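Local structure of putative effector, AYWB SAP54-like protein ('Echinacea purpurea' witches'-broom phytoplasma, 6INR) at residues Ala38-Ile41 and Thr42-Lys46; Lys64-Tyr67 and Lys68-Ile71. The protein is a phytoplasmal effector that causes phyllody, probably by interacting with MADS transcription factors of the host plant and so disturbing floral development. All coordinates share one frame; numbering follows the deposited sequence.

Contact 1 of 2, residues Ala38-Ile41 and Thr42-Lys46; sequences ATKI and TNIDK
Thr-42 reaches back along helix 16-49 to Thr-39 and Ala-38, and its short side chain illustrates how a threonine within a helix disposes of its hydroxyl. CB stands 3.9 Å from Thr-39 O. From it OG1 takes the position between backbone N and carbonyl carbon (chi1 62°), which turns it toward the preceding turn, where it donates to Thr-39 O at 2.9 Å. The donor approaches well to one side of the carbonyl, at a C=O...OG1 angle of 118°. Thr-39 O also accepts the backbone N-H of Asn-43, and two bonds therefore grip this one oxygen. The other branch, CG2, rests against Ala-38 O at 3.4 Å.

Beside it, Thr-39 and Asn-43, four residues apart, run side by side in the same direction, the methyl CG2 of Thr-39 against ND2 of Asn-43 at 3.5 Å. Ile-44 lays its CG1 3.1 Å from Lys-40 O. Asp-45 bonds through its backbone N to Ile-41 O, while its carboxylate turns to Lys-64 of helix 55-84. Regular i to i+4 backbone bonding, supplemented by a threonine hydroxyl returned to the i-3 carbonyl, is characteristic of the middle of an alpha-helix, away from its ends, here in one arm of an alpha-helical hairpin.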
ATOM      1  N   ALA A  38      -4.949  -3.530   0.465  1.00 18.71           N
ATOM      2  CA  ALA A  38      -6.213  -3.677  -0.262  1.00 19.62           C
ATOM      3  C   ALA A  38      -7.013  -4.848   0.257  1.00 21.05           C
ATOM      4  O   ALA A  38      -8.240  -4.818   0.294  1.00 24.05           O
ATOM      5  CB  ALA A  38      -5.964  -3.867  -1.741  1.00 19.72           C
ATOM      6  N   THR A  39      -6.300  -5.900   0.608  1.00 21.80           N
ATOM      7  CA  THR A  39      -6.873  -7.060   1.297  1.00 21.40           C
ATOM      8  C   THR A  39      -7.411  -6.647   2.659  1.00 21.57           C
ATOM      9  O   THR A  39      -8.498  -7.025   3.051  1.00 22.41           O
ATOM     10  CB  THR A  39      -5.795  -8.157   1.469  1.00 20.98           C
ATOM     11  OG1 THR A  39      -5.585  -8.771   0.195  1.00 20.11           O
ATOM     12  CG2 THR A  39      -6.183  -9.214   2.494  1.00 20.02           C
ATOM     13  N   LYS A  40      -6.624  -5.880   3.376  1.00 23.54           N
ATOM     14  CA  LYS A  40      -7.006  -5.417   4.714  1.00 27.01           C
ATOM     15  C   LYS A  40      -8.353  -4.698   4.634  1.00 27.84           C
ATOM     16  O   LYS A  40      -9.182  -4.797   5.526  1.00 26.62           O
ATOM     17  CB  LYS A  40      -5.962  -4.437   5.254  1.00 30.21           C
ATOM     18  CG  LYS A  40      -5.396  -4.767   6.627  1.00 34.36           C
ATOM     19  CD  LYS A  40      -6.494  -4.927   7.658  1.00 37.72           C
ATOM     20  CE  LYS A  40      -5.948  -4.862   9.077  1.00 38.87           C
ATOM     21  NZ  LYS A  40      -7.029  -5.105  10.070  1.00 39.68           N
ATOM     22  N   ILE A  41      -8.560  -3.971   3.545  1.00 27.25           N
ATOM     23  CA  ILE A  41      -9.766  -3.137   3.417  1.00 25.24           C
ATOM     24  C   ILE A  41     -10.955  -4.039   3.135  1.00 24.88           C
ATOM     25  O   ILE A  41     -11.999  -3.922   3.761  1.00 23.55           O
ATOM     26  CB  ILE A  41      -9.643  -2.011   2.364  1.00 26.05           C
ATOM     27  CG1 ILE A  41      -8.809  -0.834   2.897  1.00 26.01           C
ATOM     28  CG2 ILE A  41     -11.012  -1.455   2.006  1.00 26.51           C
ATOM     29  CD1 ILE A  41      -8.368   0.115   1.796  1.00 26.47           C
ATOM     30  N   THR A  42     -10.801  -4.947   2.186  1.00 25.15           N
ATOM     31  CA  THR A  42     -11.919  -5.831   1.864  1.00 25.46           C
ATOM     32  C   THR A  42     -12.369  -6.648   3.088  1.00 26.46           C
ATOM     33  O   THR A  42     -13.550  -7.012   3.216  1.00 26.94           O
ATOM     34  CB  THR A  42     -11.620  -6.793   0.703  1.00 26.41           C
ATOM     35  OG1 THR A  42     -10.533  -7.655   1.068  1.00 25.67           O
ATOM     36  CG2 THR A  42     -11.320  -6.019  -0.608  1.00 25.42           C
ATOM     37  N   ASN A  43     -11.439  -6.960   3.984  1.00 26.26           N
ATOM     38  CA  ASN A  43     -11.825  -7.724   5.212  1.00 25.36           C
ATOM     39  C   ASN A  43     -12.510  -6.834   6.260  1.00 24.49           C
ATOM     40  O   ASN A  43     -13.386  -7.270   6.959  1.00 23.87           O
ATOM     41  CB  ASN A  43     -10.648  -8.518   5.816  1.00 24.21           C
ATOM     42  CG  ASN A  43     -10.185  -9.648   4.905  1.00 23.28           C
ATOM     43  OD1 ASN A  43     -10.997 -10.391   4.342  1.00 20.81           O
ATOM     44  ND2 ASN A  43      -8.871  -9.766   4.736  1.00 22.45           N
ATOM     45  N   ILE A  44     -12.057  -5.603   6.387  1.00 25.73           N
ATOM     46  CA  ILE A  44     -12.772  -4.573   7.191  1.00 27.92           C
ATOM     47  C   ILE A  44     -14.233  -4.350   6.723  1.00 30.26           C
ATOM     48  O   ILE A  44     -15.152  -4.317   7.529  1.00 30.07           O
ATOM     49  CB  ILE A  44     -12.029  -3.218   7.204  1.00 28.86           C
ATOM     50  CG1 ILE A  44     -10.652  -3.381   7.852  1.00 26.93           C
ATOM     51  CG2 ILE A  44     -12.841  -2.162   7.961  1.00 29.67           C
ATOM     52  CD1 ILE A  44      -9.780  -2.142   7.813  1.00 26.65           C
ATOM     53  N   ASP A  45     -14.433  -4.236   5.417  1.00 31.01           N
ATOM     54  CA  ASP A  45     -15.779  -4.204   4.857  1.00 32.34           C
ATOM     55  C   ASP A  45     -16.636  -5.356   5.374  1.00 36.67           C
ATOM     56  O   ASP A  45     -17.684  -5.148   5.966  1.00 38.14           O
ATOM     57  CB  ASP A  45     -15.739  -4.201   3.331  1.00 30.83           C
ATOM     58  CG  ASP A  45     -15.325  -2.845   2.774  1.00 29.71           C
ATOM     59  OD1 ASP A  45     -15.317  -1.854   3.555  1.00 25.35           O
ATOM     60  OD2 ASP A  45     -14.997  -2.759   1.569  1.00 29.82           O
ATOM     61  N   LYS A  46     -16.191  -6.576   5.139  1.00 43.28           N
ATOM     62  CA  LYS A  46     -16.852  -7.767   5.729  1.00 45.00           C
ATOM     63  C   LYS A  46     -17.168  -7.538   7.214  1.00 44.29           C
ATOM     64  O   LYS A  46     -18.278  -7.787   7.694  1.00 44.67           O
ATOM     65  CB  LYS A  46     -15.977  -9.019   5.574  1.00 46.77           C
ATOM     66  CG  LYS A  46     -16.313  -9.848   4.347  1.00 49.67           C
ATOM     67  CD  LYS A  46     -15.129 -10.666   3.868  1.00 52.20           C
ATOM     68  CE  LYS A  46     -14.612 -11.650   4.902  1.00 52.14           C
ATOM     69  NZ  LYS A  46     -13.507 -12.498   4.361  1.00 53.76           N
TER

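Contact 2 of 2, residues Lys64-Tyr67 and Lys68-Ile71; sequences KENY and KQLI
Glu-65 and Lys-68, three residues apart on helix 55-84, form the charged part of this contact. Their side chains run alongside each other in the same direction, and Lys-68 NZ meets Glu-65 OE2 at 3.2 Å in a salt bridge. The ammonium sits on the syn side of that oxygen, 17° out of the carboxylate plane. Both chains bend to meet: Glu-65 at chi2 (-50°), and Lys-68 at chi3 (86°) after passing its CD within 3.2 Å of Lys-64 O. The other lysine, Lys-64, stays extended toward Asp-45 of helix 16-49, and its NZ lies 5.8 Å from Lys-68 NZ.

Apolar contact follows on another side of the turn. Leu-70 and Tyr-67 lie side by side, the methyl CD2 of Leu-70 touching CD1 of the Tyr-67 ring at 3.6 Å and CE1 slightly farther off, an oblique approach.

Backbone bonds bind the turns together. Lys-68, Gln-69, Leu-70 and Ile-71 each donate to the carbonyl four residues earlier, and Lys-68 N adds a weak bond to Glu-65 O. Beside its own backbone bond, Ile-71 places CG1 3.1 Å from Tyr-67 O.

The chemistry is thus divided around the helix. Tyr-67 packs on Asn-37, Lys-40 and Ile-41 of helix 16-49, and Leu-70 extends this packing at its margin by touching Asn-37. On the charged side each lysine has its own carboxylate, Lys-68 that of Glu-65 and Lys-64 that of Asp-45, which probably lets the two ammonium groups sit close to each other on neighbouring turns of one helix.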
ATOM      1  N   LYS A  64     -10.175   1.801   8.083  1.00 33.98           N
ATOM      2  CA  LYS A  64     -10.405   1.744   6.647  1.00 34.54           C
ATOM      3  C   LYS A  64      -9.828   3.004   6.013  1.00 36.80           C
ATOM      4  O   LYS A  64      -9.289   2.987   4.902  1.00 36.06           O
ATOM      5  CB  LYS A  64     -11.885   1.584   6.319  1.00 34.71           C
ATOM      6  CG  LYS A  64     -12.137   1.471   4.819  1.00 34.33           C
ATOM      7  CD  LYS A  64     -13.578   1.161   4.519  1.00 33.88           C
ATOM      8  CE  LYS A  64     -13.818   1.176   3.025  1.00 36.72           C
ATOM      9  NZ  LYS A  64     -15.074   0.461   2.664  1.00 38.89           N
ATOM     10  N   GLU A  65      -9.906   4.091   6.767  1.00 39.50           N
ATOM     11  CA  GLU A  65      -9.456   5.395   6.270  1.00 40.99           C
ATOM     12  C   GLU A  65      -7.940   5.429   6.228  1.00 38.67           C
ATOM     13  O   GLU A  65      -7.338   5.847   5.240  1.00 37.02           O
ATOM     14  CB  GLU A  65     -10.028   6.556   7.097  1.00 43.48           C
ATOM     15  CG  GLU A  65     -11.521   6.777   6.853  1.00 47.36           C
ATOM     16  CD  GLU A  65     -11.891   6.855   5.371  1.00 49.92           C
ATOM     17  OE1 GLU A  65     -11.323   7.718   4.658  1.00 51.88           O
ATOM     18  OE2 GLU A  65     -12.738   6.046   4.914  1.00 47.22           O
ATOM     19  N   ASN A  66      -7.335   4.919   7.290  1.00 37.38           N
ATOM     20  CA  ASN A  66      -5.867   4.804   7.357  1.00 36.19           C
ATOM     21  C   ASN A  66      -5.282   3.984   6.207  1.00 32.91           C
ATOM     22  O   ASN A  66      -4.288   4.372   5.587  1.00 32.23           O
ATOM     23  CB  ASN A  66      -5.433   4.198   8.668  1.00 36.94           C
ATOM     24  CG  ASN A  66      -5.688   5.108   9.858  1.00 38.18           C
ATOM     25  OD1 ASN A  66      -5.276   6.264   9.887  1.00 36.72           O
ATOM     26  ND2 ASN A  66      -6.315   4.555  10.878  1.00 43.61           N
ATOM     27  N   TYR A  67      -5.921   2.864   5.918  1.00 31.43           N
ATOM     28  CA  TYR A  67      -5.486   1.987   4.818  1.00 32.17           C
ATOM     29  C   TYR A  67      -5.657   2.590   3.448  1.00 31.82           C
ATOM     30  O   TYR A  67      -4.872   2.339   2.552  1.00 32.15           O
ATOM     31  CB  TYR A  67      -6.131   0.602   4.898  1.00 33.18           C
ATOM     32  CG  TYR A  67      -5.450  -0.187   5.996  1.00 35.05           C
ATOM     33  CD1 TYR A  67      -4.071  -0.431   5.944  1.00 36.68           C
ATOM     34  CD2 TYR A  67      -6.139  -0.610   7.109  1.00 34.87           C
ATOM     35  CE1 TYR A  67      -3.414  -1.092   6.959  1.00 35.73           C
ATOM     36  CE2 TYR A  67      -5.491  -1.276   8.128  1.00 36.68           C
ATOM     37  CZ  TYR A  67      -4.130  -1.511   8.054  1.00 37.67           C
ATOM     38  OH  TYR A  67      -3.484  -2.187   9.076  1.00 38.05           O
ATOM     39  N   LYS A  68      -6.673   3.404   3.278  1.00 34.80           N
ATOM     40  CA  LYS A  68      -6.877   4.059   1.975  1.00 37.86           C
ATOM     41  C   LYS A  68      -5.809   5.126   1.780  1.00 35.31           C
ATOM     42  O   LYS A  68      -5.293   5.303   0.688  1.00 34.55           O
ATOM     43  CB  LYS A  68      -8.285   4.665   1.847  1.00 43.02           C
ATOM     44  CG  LYS A  68      -9.409   3.635   1.704  1.00 46.72           C
ATOM     45  CD  LYS A  68     -10.727   4.185   2.249  1.00 51.45           C
ATOM     46  CE  LYS A  68     -11.468   4.996   1.197  1.00 53.57           C
ATOM     47  NZ  LYS A  68     -12.676   5.644   1.778  1.00 57.12           N
ATOM     48  N   GLN A  69      -5.477   5.825   2.853  1.00 35.94           N
ATOM     49  CA  GLN A  69      -4.433   6.876   2.800  1.00 37.50           C
ATOM     50  C   GLN A  69      -3.072   6.260   2.553  1.00 33.95           C
ATOM     51  O   GLN A  69      -2.267   6.766   1.798  1.00 30.44           O
ATOM     52  CB  GLN A  69      -4.412   7.702   4.071  1.00 43.30           C
ATOM     53  CG  GLN A  69      -5.793   8.217   4.412  1.00 52.05           C
ATOM     54  CD  GLN A  69      -5.898   8.849   5.784  1.00 60.27           C
ATOM     55  OE1 GLN A  69      -5.313   8.361   6.766  1.00 62.74           O
ATOM     56  NE2 GLN A  69      -6.679   9.936   5.869  1.00 61.05           N
ATOM     57  N   LEU A  70      -2.853   5.141   3.220  1.00 32.13           N
ATOM     58  CA  LEU A  70      -1.641   4.330   3.065  1.00 28.81           C
ATOM     59  C   LEU A  70      -1.521   3.905   1.617  1.00 26.09           C
ATOM     60  O   LEU A  70      -0.484   4.071   0.995  1.00 26.61           O
ATOM     61  CB  LEU A  70      -1.729   3.103   3.981  1.00 29.72           C
ATOM     62  CG  LEU A  70      -0.502   2.503   4.636  1.00 29.77           C
ATOM     63  CD1 LEU A  70       0.137   3.387   5.687  1.00 31.70           C
ATOM     64  CD2 LEU A  70      -0.952   1.225   5.293  1.00 29.60           C
ATOM     65  N   ILE A  71      -2.602   3.385   1.066  1.00 24.64           N
ATOM     66  CA  ILE A  71      -2.570   2.899  -0.316  1.00 25.12           C
ATOM     67  C   ILE A  71      -2.286   4.081  -1.226  1.00 27.72           C
ATOM     68  O   ILE A  71      -1.655   3.964  -2.280  1.00 29.33           O
ATOM     69  CB  ILE A  71      -3.886   2.229  -0.771  1.00 25.98           C
ATOM     70  CG1 ILE A  71      -4.071   0.876  -0.081  1.00 26.21           C
ATOM     71  CG2 ILE A  71      -3.897   2.034  -2.296  1.00 25.10           C
ATOM     72  CD1 ILE A  71      -5.210   0.041  -0.635  1.00 26.00           C
TER

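How the contacts relate
Contacts 1 and 2 sit on the two successive helices of one hairpin, 16-49 and 55-84, with their centres 11 Å apart. Both are surface contacts, although contact 1 includes a buried residue, Ile-44, and contact 2 has none. Within its own helix, contact 1 relies on backbone and hydroxyl bonds, with a lysine-asparagine bond beside them, and has no salt bridge of its own, whereas contact 2 adds one and a tyrosine-leucine pair. Where they meet, Asp-45 OD1 and Lys-64 NZ form a salt bridge at an unusually short 2.5 Å, and Ile-41 packs its CG1 against Tyr-67 CB at 3.6 Å and its CD1 against Lys-68. Charge and apolar packing thus join the arms directly.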